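Local coordinates for molybdate-binding protein MolA (Haemophilus influenzae, PDB 3PSA), which binds molybdate and tungstate in the periplasm and serves the low-affinity molybdate importer MolBCA as its solute-binding protein, at residues A[35-40]-A[149-154]; A[112-117]-A[280-285]; A[238-243]-A[268-273]. All blocks are in the same frame, centred on the assembly; numbering follows the deposited sequence.

Contact 1. Residues A[35-40]-A[149-154]; sequences LDATKQ and EVFEKK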
loop_
_atom_site.group_PDB
_atom_site.type_symbol
_atom_site.label_atom_id
_atom_site.label_comp_id
_atom_site.label_asym_id
_atom_site.label_seq_id
_atom_site.Cartn_x
_atom_site.Cartn_y
_atom_site.Cartn_z
ATOM N N LEU A 35 -6.238 11.502 -6.234
ATOM C CA LEU A 35 -7.517 12.227 -6.279
ATOM C C LEU A 35 -7.317 13.674 -6.745
ATOM O O LEU A 35 -8.289 14.484 -6.790
ATOM C CB LEU A 35 -8.142 12.229 -4.886
ATOM C CG LEU A 35 -8.639 10.866 -4.399
ATOM C CD1 LEU A 35 -9.263 11.043 -3.020
ATOM C CD2 LEU A 35 -9.633 10.249 -5.413
ATOM N N ASP A 36 -6.084 13.997 -7.082
ATOM C CA ASP A 36 -5.709 15.394 -7.464
ATOM C C ASP A 36 -5.999 16.405 -6.316
ATOM O O ASP A 36 -6.445 17.543 -6.565
ATOM C CB ASP A 36 -6.386 15.787 -8.783
ATOM C CG ASP A 36 -5.668 16.942 -9.508
ATOM O OD1 ASP A 36 -4.425 17.088 -9.352
ATOM O OD2 ASP A 36 -6.371 17.692 -10.237
ATOM N N ALA A 37 -5.731 15.960 -5.079
ATOM C CA ALA A 37 -5.979 16.747 -3.847
ATOM C C ALA A 37 -4.746 17.447 -3.222
ATOM O O ALA A 37 -4.837 18.084 -2.152
ATOM C CB ALA A 37 -6.722 15.889 -2.797
ATOM N N THR A 38 -3.604 17.400 -3.891
ATOM C CA THR A 38 -2.400 17.895 -3.206
ATOM C C THR A 38 -2.392 19.392 -2.895
ATOM O O THR A 38 -1.661 19.815 -2.001
ATOM C CB THR A 38 -1.099 17.511 -3.910
ATOM O OG1 THR A 38 -1.042 18.160 -5.185
ATOM C CG2 THR A 38 -0.999 16.019 -4.051
ATOM N N LYS A 39 -3.217 20.172 -3.599
ATOM C CA LYS A 39 -3.341 21.622 -3.313
ATOM C C LYS A 39 -4.018 21.925 -1.973
ATOM O O LYS A 39 -3.859 23.033 -1.414
ATOM C CB LYS A 39 -3.992 22.356 -4.480
ATOM C CG LYS A 39 -3.138 22.197 -5.773
ATOM C CD LYS A 39 -3.571 23.135 -6.908
ATOM C CE LYS A 39 -2.913 22.702 -8.245
ATOM N NZ LYS A 39 -3.346 21.316 -8.629
ATOM N N GLN A 40 -4.671 20.902 -1.416
ATOM C CA GLN A 40 -5.357 21.009 -0.151
ATOM C C GLN A 40 -4.523 20.413 0.994
ATOM O O GLN A 40 -5.043 20.247 2.108
ATOM C CB GLN A 40 -6.732 20.328 -0.234
ATOM C CG GLN A 40 -7.640 20.929 -1.333
ATOM C CD GLN A 40 -8.835 20.074 -1.634
ATOM O OE1 GLN A 40 -9.727 19.894 -0.795
ATOM N NE2 GLN A 40 -8.845 19.502 -2.812
ATOM N N GLU A 149 -14.319 11.995 0.198
ATOM C CA GLU A 149 -15.319 12.826 0.928
ATOM C C GLU A 149 -14.648 14.038 1.578
ATOM O O GLU A 149 -15.026 15.199 1.357
ATOM C CB GLU A 149 -16.053 11.976 1.998
ATOM C CG GLU A 149 -17.026 12.781 2.887
ATOM C CD GLU A 149 -17.970 11.909 3.733
ATOM O OE1 GLU A 149 -17.683 10.720 3.983
ATOM O OE2 GLU A 149 -19.023 12.425 4.155
ATOM N N VAL A 150 -13.598 13.763 2.338
ATOM C CA VAL A 150 -12.929 14.784 3.130
ATOM C C VAL A 150 -12.460 15.931 2.211
ATOM O O VAL A 150 -12.678 17.117 2.493
ATOM C CB VAL A 150 -11.748 14.187 3.921
ATOM C CG1 VAL A 150 -10.964 15.308 4.654
ATOM C CG2 VAL A 150 -12.220 13.197 4.942
ATOM N N PHE A 151 -11.882 15.557 1.078
ATOM C CA PHE A 151 -11.280 16.499 0.154
ATOM C C PHE A 151 -12.251 16.984 -0.948
ATOM O O PHE A 151 -11.853 17.784 -1.799
ATOM C CB PHE A 151 -10.077 15.819 -0.512
ATOM C CG PHE A 151 -8.835 15.742 0.357
ATOM C CD1 PHE A 151 -8.163 16.902 0.739
ATOM C CD2 PHE A 151 -8.298 14.503 0.740
ATOM C CE1 PHE A 151 -6.985 16.847 1.529
ATOM C CE2 PHE A 151 -7.113 14.434 1.506
ATOM C CZ PHE A 151 -6.469 15.638 1.911
ATOM N N GLU A 152 -13.500 16.509 -0.900
ATOM C CA GLU A 152 -14.562 16.811 -1.878
ATOM C C GLU A 152 -14.088 16.480 -3.292
ATOM O O GLU A 152 -14.116 17.327 -4.178
ATOM C CB GLU A 152 -15.026 18.266 -1.772
ATOM C CG GLU A 152 -15.680 18.598 -0.469
ATOM C CD GLU A 152 -15.897 20.082 -0.350
ATOM O OE1 GLU A 152 -14.918 20.810 -0.055
ATOM O OE2 GLU A 152 -17.053 20.512 -0.575
ATOM N N LYS A 153 -13.585 15.250 -3.459
ATOM C CA LYS A 153 -13.226 14.669 -4.767
ATOM C C LYS A 153 -14.085 13.428 -5.011
ATOM O O LYS A 153 -13.573 12.392 -5.423
ATOM C CB LYS A 153 -11.750 14.246 -4.817
ATOM C CG LYS A 153 -10.739 15.360 -4.651
ATOM C CD LYS A 153 -10.806 16.441 -5.686
ATOM C CE LYS A 153 -9.807 17.526 -5.334
ATOM N NZ LYS A 153 -9.844 18.774 -6.163
ATOM N N LYS A 154 -15.384 13.523 -4.756
ATOM C CA LYS A 154 -16.274 12.341 -4.853
ATOM C C LYS A 154 -16.254 11.618 -6.203
ATOM O O LYS A 154 -16.078 10.390 -6.245
ATOM C CB LYS A 154 -17.706 12.675 -4.401
ATOM C CG LYS A 154 -18.571 11.445 -4.248
ATOM C CD LYS A 154 -20.037 11.767 -4.028
ATOM C CE LYS A 154 -20.865 10.482 -3.980
ATOM N NZ LYS A 154 -20.904 9.811 -5.317
#
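Two helix ends finished by Schellman motifs meet here, Ala37 and Phe151 at the centre and Leu35 and Lys153 beside them. In each motif one residue with positive phi, Asp36 after helix 26-34 and Glu152 after helix 132-151, turns the chain out of the helix, and the residues that follow or precede it face the other segment. Ala37 CB stands over one face of the Phe151 ring, 4.0 Å from its centroid and 21° off the ring normal, a CH-pi contact displaced toward the rim on the CG side, where CB is 3.8 Å from Phe151 CG. Gln40 passes the same ring at its border: its CB is 3.8 Å from Phe151 CD1, and its carbonyl oxygen lies in the ring plane. Lys153 runs in from the opposite direction. Turned about its CB-CG bond (chi2 -60°), it runs its methylenes past the carbonyls that follow helix 26-34, CG and CD each 3.4 Å from Leu35 O and CE 3.6 Å from Asp36 O. Lys153 NZ remains 5.5 Å from Asp36 OD2, so any attraction between these two opposite charges is probably long-range, while Asp36 OD1 forms a salt bridge with Arg320. Lys153 also occupies the N-cap position of helix 154-165. Phe89 of strand 87-91, an interior strand of the first parallel sheet, meets the Phe151 ring nearly parallel, Ala32 of helix 26-34 touches it as well, and Gln40, just before edge strand 41-44, is joined by a backbone hydrogen bond to Ala21 of strand 21-24.

Contact 2. Residues A[112-117]-A[280-285]; sequences ISLRTG and YPMPEA. With WO4 (tungstate(VI)ion), chain B.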
loop_
_atom_site.group_PDB
_atom_site.type_symbol
_atom_site.label_atom_id
_atom_site.label_comp_id
_atom_site.label_asym_id
_atom_site.label_seq_id
_atom_site.Cartn_x
_atom_site.Cartn_y
_atom_site.Cartn_z
ATOM N N ILE A 112 -7.039 6.114 9.034
ATOM C CA ILE A 112 -7.201 5.336 7.812
ATOM C C ILE A 112 -6.476 4.019 7.971
ATOM O O ILE A 112 -5.273 3.970 8.293
ATOM C CB ILE A 112 -6.625 6.085 6.559
ATOM C CG1 ILE A 112 -7.362 7.401 6.316
ATOM C CG2 ILE A 112 -6.600 5.184 5.324
ATOM C CD1 ILE A 112 -8.818 7.265 6.035
ATOM N N SER A 113 -7.232 2.952 7.739
ATOM C CA SER A 113 -6.692 1.580 7.757
ATOM C C SER A 113 -6.687 0.890 6.396
ATOM O O SER A 113 -5.947 -0.092 6.217
ATOM C CB SER A 113 -7.476 0.694 8.727
ATOM O OG SER A 113 -8.786 0.403 8.252
ATOM N N LEU A 114 -7.554 1.337 5.493
ATOM C CA LEU A 114 -7.874 0.641 4.223
ATOM C C LEU A 114 -8.325 -0.819 4.431
ATOM O O LEU A 114 -8.075 -1.704 3.588
ATOM C CB LEU A 114 -6.750 0.783 3.155
ATOM C CG LEU A 114 -6.207 2.213 2.910
ATOM C CD1 LEU A 114 -4.858 2.219 2.121
ATOM C CD2 LEU A 114 -7.273 3.192 2.302
ATOM N N ARG A 115 -8.946 -1.079 5.582
ATOM C CA ARG A 115 -9.436 -2.432 5.894
ATOM C C ARG A 115 -10.667 -2.332 6.765
ATOM O O ARG A 115 -10.770 -1.434 7.594
ATOM C CB ARG A 115 -8.373 -3.313 6.567
ATOM C CG ARG A 115 -7.893 -2.887 7.902
ATOM C CD ARG A 115 -7.159 -4.094 8.525
ATOM N NE ARG A 115 -6.914 -3.946 9.956
ATOM C CZ ARG A 115 -5.760 -3.557 10.474
ATOM N NH1 ARG A 115 -4.744 -3.255 9.686
ATOM N NH2 ARG A 115 -5.624 -3.451 11.777
ATOM N N THR A 116 -11.636 -3.199 6.512
ATOM C CA THR A 116 -12.743 -3.369 7.432
ATOM C C THR A 116 -12.350 -4.477 8.400
ATOM O O THR A 116 -11.433 -4.288 9.233
ATOM C CB THR A 116 -14.096 -3.619 6.696
ATOM O OG1 THR A 116 -14.007 -4.753 5.814
ATOM C CG2 THR A 116 -14.492 -2.372 5.873
ATOM N N GLY A 117 -13.007 -5.624 8.284
ATOM C CA GLY A 117 -12.690 -6.791 9.097
ATOM C C GLY A 117 -13.152 -6.596 10.522
ATOM O O GLY A 117 -14.040 -5.759 10.799
ATOM N N TYR A 280 -0.540 -2.837 3.142
ATOM C CA TYR A 280 -1.814 -2.207 2.801
ATOM C C TYR A 280 -2.112 -2.191 1.305
ATOM O O TYR A 280 -1.193 -2.007 0.439
ATOM C CB TYR A 280 -1.799 -0.757 3.296
ATOM C CG TYR A 280 -1.804 -0.542 4.801
ATOM C CD1 TYR A 280 -2.878 0.106 5.438
ATOM C CD2 TYR A 280 -0.713 -0.945 5.584
ATOM C CE1 TYR A 280 -2.834 0.356 6.822
ATOM C CE2 TYR A 280 -0.665 -0.699 6.957
ATOM C CZ TYR A 280 -1.725 -0.084 7.570
ATOM O OH TYR A 280 -1.647 0.159 8.931
ATOM N N PRO A 281 -3.413 -2.334 0.975
ATOM C CA PRO A 281 -3.824 -2.293 -0.426
ATOM C C PRO A 281 -3.805 -0.863 -1.046
ATOM O O PRO A 281 -4.211 0.112 -0.392
ATOM C CB PRO A 281 -5.239 -2.849 -0.386
ATOM C CG PRO A 281 -5.772 -2.486 0.951
ATOM C CD PRO A 281 -4.583 -2.495 1.881
ATOM N N MET A 282 -3.373 -0.749 -2.310
ATOM C CA MET A 282 -3.350 0.547 -2.984
ATOM C C MET A 282 -3.997 0.319 -4.354
ATOM O O MET A 282 -3.921 -0.815 -4.926
ATOM C CB MET A 282 -1.905 1.132 -3.127
ATOM C CG MET A 282 -1.048 1.295 -1.857
ATOM S SD MET A 282 -1.164 2.989 -1.194
ATOM C CE MET A 282 -2.903 3.191 -1.100
ATOM N N PRO A 283 -4.732 1.332 -4.860
ATOM C CA PRO A 283 -5.542 1.054 -6.041
ATOM C C PRO A 283 -4.715 0.624 -7.261
ATOM O O PRO A 283 -5.111 -0.263 -7.996
ATOM C CB PRO A 283 -6.277 2.383 -6.319
ATOM C CG PRO A 283 -5.543 3.393 -5.554
ATOM C CD PRO A 283 -4.850 2.732 -4.408
ATOM N N GLU A 284 -3.556 1.222 -7.446
ATOM C CA GLU A 284 -2.697 0.859 -8.560
ATOM C C GLU A 284 -2.085 -0.522 -8.398
ATOM O O GLU A 284 -1.778 -1.164 -9.404
ATOM C CB GLU A 284 -1.657 1.960 -8.851
ATOM C CG GLU A 284 -0.519 2.028 -7.830
ATOM C CD GLU A 284 -0.875 2.812 -6.575
ATOM O OE1 GLU A 284 -2.088 3.011 -6.267
ATOM O OE2 GLU A 284 0.096 3.248 -5.914
ATOM N N ALA A 285 -1.999 -1.002 -7.148
ATOM C CA ALA A 285 -1.433 -2.316 -6.846
ATOM C C ALA A 285 -2.397 -3.350 -7.344
ATOM O O ALA A 285 -1.979 -4.327 -7.959
ATOM C CB ALA A 285 -1.231 -2.463 -5.344
HETATM W W WO4 B . 3.273 -0.895 4.430
HETATM O O1 WO4 B . 2.934 -0.348 6.231
HETATM O O2 WO4 B . 4.159 0.544 3.745
HETATM O O3 WO4 B . 4.233 -2.312 3.662
HETATM O O4 WO4 B . 1.683 -0.934 3.641
HETATM O O HOH W 1 -2.621 -2.202 10.107
#
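Leu114 reaches from the loop after strand 109-112 into the turn formed by Tyr280, Pro281 and Met282. Its CB rests against the proline ring, 4.1 Å from both Pro281 CG and Pro281 CD. CG stands anti to the carbonyl carbon (chi1 -48°), which carries the branch past the ring, and CD1 makes the closer contacts: it abuts Pro281 O at 3.3 Å and lies 3.9 Å from Met282 CE, the end of a side chain twice bent on its way there. That proline oxygen is buried with no polar partner, so the methyl group of Leu114 is what it faces across this contact. Leu114 CD1 is a looser 4.4 Å from Tyr280 CD1. The turn enters helix 283-297, with Met282 at its N-cap position, and packs against the loop that follows edge strand 109-112 of the first lobe's parallel sheet, at the junction of the two lobes of this binding protein. Tyr280 faces two ways. Ser113 O approaches one side of its ring obliquely, 3.2 Å from both Tyr280 CD1 and Tyr280 CE1. Near the plane at the other side is the tungstate bound in the molybdate site, its O4 3.1 Å from Tyr280 CD2. Tyr280 N donates to tungstate O4 at 3.0 Å, with an N-H...O angle of 144°, and Gly279, His26, Tyr196 and Arg243 supply further bonds to the anion. The phenol oxygen is hydrogen-bonded to Asn92. Within the loop, Ser113 OG donates to Arg115 O at 2.8 Å, in the carbonyl plane and on a lone pair.

Contact 3. Residues A[238-243]-A[268-273]; sequences ILVQDR and VFLMPE. With WO4 (tungstate(VI)ion), chain B.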
loop_
_atom_site.group_PDB
_atom_site.type_symbol
_atom_site.label_atom_id
_atom_site.label_comp_id
_atom_site.label_asym_id
_atom_site.label_seq_id
_atom_site.Cartn_x
_atom_site.Cartn_y
_atom_site.Cartn_z
ATOM N N ILE A 238 11.559 -14.732 -5.620
ATOM C CA ILE A 238 11.646 -13.677 -4.600
ATOM C C ILE A 238 11.342 -12.338 -5.229
ATOM O O ILE A 238 11.867 -11.991 -6.295
ATOM C CB ILE A 238 13.009 -13.684 -3.888
ATOM C CG1 ILE A 238 13.134 -14.915 -2.984
ATOM C CG2 ILE A 238 13.282 -12.372 -3.107
ATOM C CD1 ILE A 238 14.646 -15.252 -2.748
ATOM N N LEU A 239 10.506 -11.575 -4.526
ATOM C CA LEU A 239 10.067 -10.282 -4.986
ATOM C C LEU A 239 10.597 -9.257 -4.025
ATOM O O LEU A 239 10.772 -9.560 -2.832
ATOM C CB LEU A 239 8.538 -10.220 -5.038
ATOM C CG LEU A 239 7.894 -11.264 -5.978
ATOM C CD1 LEU A 239 6.409 -11.089 -5.881
ATOM C CD2 LEU A 239 8.334 -11.023 -7.412
ATOM N N VAL A 240 10.934 -8.093 -4.595
ATOM C CA VAL A 240 11.316 -6.889 -3.841
ATOM C C VAL A 240 10.461 -5.683 -4.294
ATOM O O VAL A 240 10.271 -5.441 -5.480
ATOM C CB VAL A 240 12.807 -6.589 -4.099
ATOM C CG1 VAL A 240 13.291 -5.325 -3.374
ATOM C CG2 VAL A 240 13.675 -7.784 -3.740
ATOM N N GLN A 241 9.958 -4.922 -3.332
ATOM C CA GLN A 241 9.262 -3.670 -3.601
ATOM C C GLN A 241 10.171 -2.631 -4.245
ATOM O O GLN A 241 11.340 -2.430 -3.824
ATOM C CB GLN A 241 8.747 -3.125 -2.263
ATOM C CG GLN A 241 7.772 -4.078 -1.568
ATOM C CD GLN A 241 7.386 -3.668 -0.151
ATOM O OE1 GLN A 241 7.990 -2.773 0.469
ATOM N NE2 GLN A 241 6.376 -4.336 0.380
ATOM N N ASP A 242 9.587 -1.890 -5.195
ATOM C CA ASP A 242 10.318 -0.877 -5.961
ATOM C C ASP A 242 10.973 0.172 -5.077
ATOM O O ASP A 242 12.009 0.754 -5.475
ATOM C CB ASP A 242 9.373 -0.168 -6.919
ATOM C CG ASP A 242 10.125 0.691 -7.911
ATOM O OD1 ASP A 242 11.124 0.196 -8.513
ATOM O OD2 ASP A 242 9.733 1.856 -8.033
ATOM N N ARG A 243 10.383 0.447 -3.901
ATOM C CA ARG A 243 10.911 1.517 -3.023
ATOM C C ARG A 243 12.204 1.091 -2.352
ATOM O O ARG A 243 12.918 1.965 -1.853
ATOM C CB ARG A 243 9.902 1.951 -1.960
ATOM C CG ARG A 243 9.517 0.857 -1.029
ATOM C CD ARG A 243 8.370 1.253 -0.140
ATOM N NE ARG A 243 7.815 0.070 0.517
ATOM C CZ ARG A 243 6.855 0.131 1.424
ATOM N NH1 ARG A 243 6.388 1.318 1.796
ATOM N NH2 ARG A 243 6.376 -0.982 1.976
ATOM N N VAL A 268 14.799 -13.544 -8.923
ATOM C CA VAL A 268 14.736 -12.442 -7.950
ATOM C C VAL A 268 14.419 -11.170 -8.753
ATOM O O VAL A 268 15.209 -10.709 -9.606
ATOM C CB VAL A 268 16.024 -12.295 -7.130
ATOM C CG1 VAL A 268 15.865 -11.244 -6.029
ATOM C CG2 VAL A 268 16.419 -13.629 -6.517
ATOM N N PHE A 269 13.225 -10.650 -8.520
ATOM C CA PHE A 269 12.667 -9.558 -9.334
ATOM C C PHE A 269 12.258 -8.322 -8.551
ATOM O O PHE A 269 11.467 -8.425 -7.607
ATOM C CB PHE A 269 11.439 -10.047 -10.079
ATOM C CG PHE A 269 11.726 -11.180 -10.984
ATOM C CD1 PHE A 269 12.766 -11.094 -11.887
ATOM C CD2 PHE A 269 10.970 -12.341 -10.912
ATOM C CE1 PHE A 269 13.067 -12.162 -12.733
ATOM C CE2 PHE A 269 11.259 -13.416 -11.764
ATOM C CZ PHE A 269 12.306 -13.308 -12.668
ATOM N N LEU A 270 12.778 -7.151 -8.973
ATOM C CA LEU A 270 12.329 -5.868 -8.435
ATOM C C LEU A 270 10.959 -5.638 -9.034
ATOM O O LEU A 270 10.774 -5.747 -10.263
ATOM C CB LEU A 270 13.248 -4.708 -8.842
ATOM C CG LEU A 270 13.005 -3.359 -8.120
ATOM C CD1 LEU A 270 13.145 -3.440 -6.582
ATOM C CD2 LEU A 270 13.871 -2.205 -8.689
ATOM N N MET A 271 9.984 -5.308 -8.197
ATOM C CA MET A 271 8.606 -5.119 -8.691
ATOM C C MET A 271 8.414 -3.692 -9.217
ATOM O O MET A 271 9.086 -2.775 -8.726
ATOM C CB MET A 271 7.582 -5.440 -7.607
ATOM C CG MET A 271 7.448 -6.938 -7.350
ATOM S SD MET A 271 6.335 -7.276 -6.003
ATOM C CE MET A 271 4.787 -7.447 -6.857
ATOM N N PRO A 272 7.505 -3.496 -10.197
ATOM C CA PRO A 272 7.356 -2.136 -10.734
ATOM C C PRO A 272 6.862 -1.150 -9.658
ATOM O O PRO A 272 6.302 -1.547 -8.591
ATOM C CB PRO A 272 6.330 -2.298 -11.870
ATOM C CG PRO A 272 6.418 -3.716 -12.256
ATOM C CD PRO A 272 6.751 -4.478 -10.997
ATOM N N GLU A 273 7.097 0.133 -9.907
ATOM C CA GLU A 273 6.597 1.209 -9.029
ATOM C C GLU A 273 5.139 1.061 -8.592
ATOM O O GLU A 273 4.813 1.331 -7.415
ATOM C CB GLU A 273 6.742 2.525 -9.775
ATOM C CG GLU A 273 6.330 3.778 -9.057
ATOM C CD GLU A 273 6.525 4.992 -9.980
ATOM O OE1 GLU A 273 5.752 5.181 -10.959
ATOM O OE2 GLU A 273 7.491 5.746 -9.746
HETATM W W WO4 B . 3.273 -0.895 4.430
HETATM O O1 WO4 B . 2.934 -0.348 6.231
HETATM O O2 WO4 B . 4.159 0.544 3.745
HETATM O O3 WO4 B . 4.233 -2.312 3.662
HETATM O O4 WO4 B . 1.683 -0.934 3.641
HETATM O O HOH W 2 6.780 -2.113 -5.875
HETATM O O HOH W 3 10.069 4.162 -9.494
#
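Leu239 and Met271 form the apolar centre on one face of a parallel strand pair, the thioether sulfur SD of Met271 lying 3.8 Å from both Leu239 CB and Leu239 CD1. On the other face Val240 CG1 approaches Leu270 CD1 to 3.7 Å, and Ile238 and Val268 lie side by side pointing the same way. Strands 237-240 and 268-270 are adjacent members of the second lobe's four-stranded parallel sheet, joined by a beta-alpha-beta crossover. Helix 247-252 of that connection packs on Val240 and Leu270, whereas helix 283-297 lies against Leu239 and Met271. Three backbone bonds hold the pair, two of them Phe269 N to Ile238 O and Val240 N to Phe269 O. The third, Met271 N to Val240 O, is the shortest at 2.7 Å. Past the strands Asp242, its CG trans to the backbone N (chi1 -169°), packs closely, its CB 3.2 Å from Met271 O and its OD2 3.4 Å from Glu273 CA. Here water 2 makes the polar link, accepting from Asp242 N and donating to Pro272 O. Glu273 turns its own carboxylate to Tyr315. At the end of 238-243 Arg243 binds the anion and Gln241 positions it from the second shell, its NE2 also hydrogen-bonded to the binding residue Tyr196. Gln241 OE1 takes both NE and NH2 of Arg243 from the same face of its amide, lying in the guanidinium plane and fixing the rotation of that group, which also makes a cation-pi contact with Trp278. Thus steadied, Arg243 gives tungstate O2 bonds from NH1 and NH2, and Arg243 NH2 also reaches tungstate O3 at 3.0 Å with an N-H...O angle of 137°.

In the fold
The three contacts show how chemistry follows position in a two-lobed binding protein. Contact 1, about 30 Å from contact 3 between centres and on the opposite side of the chain's centre, joins helix ends at a partly buried margin of the first lobe, by apolar and methylene packing. Contact 2 is the fully buried one, close to the centre of the chain. Contact 3 is sheet pairing in the second lobe, with an interior apolar part and a more exposed polar end. Contacts 2 and 3 use consecutive elements, strand 268-270 being followed by helix 283-297, and both grip the same anion, one by a backbone N-H and the other by a guanidinium.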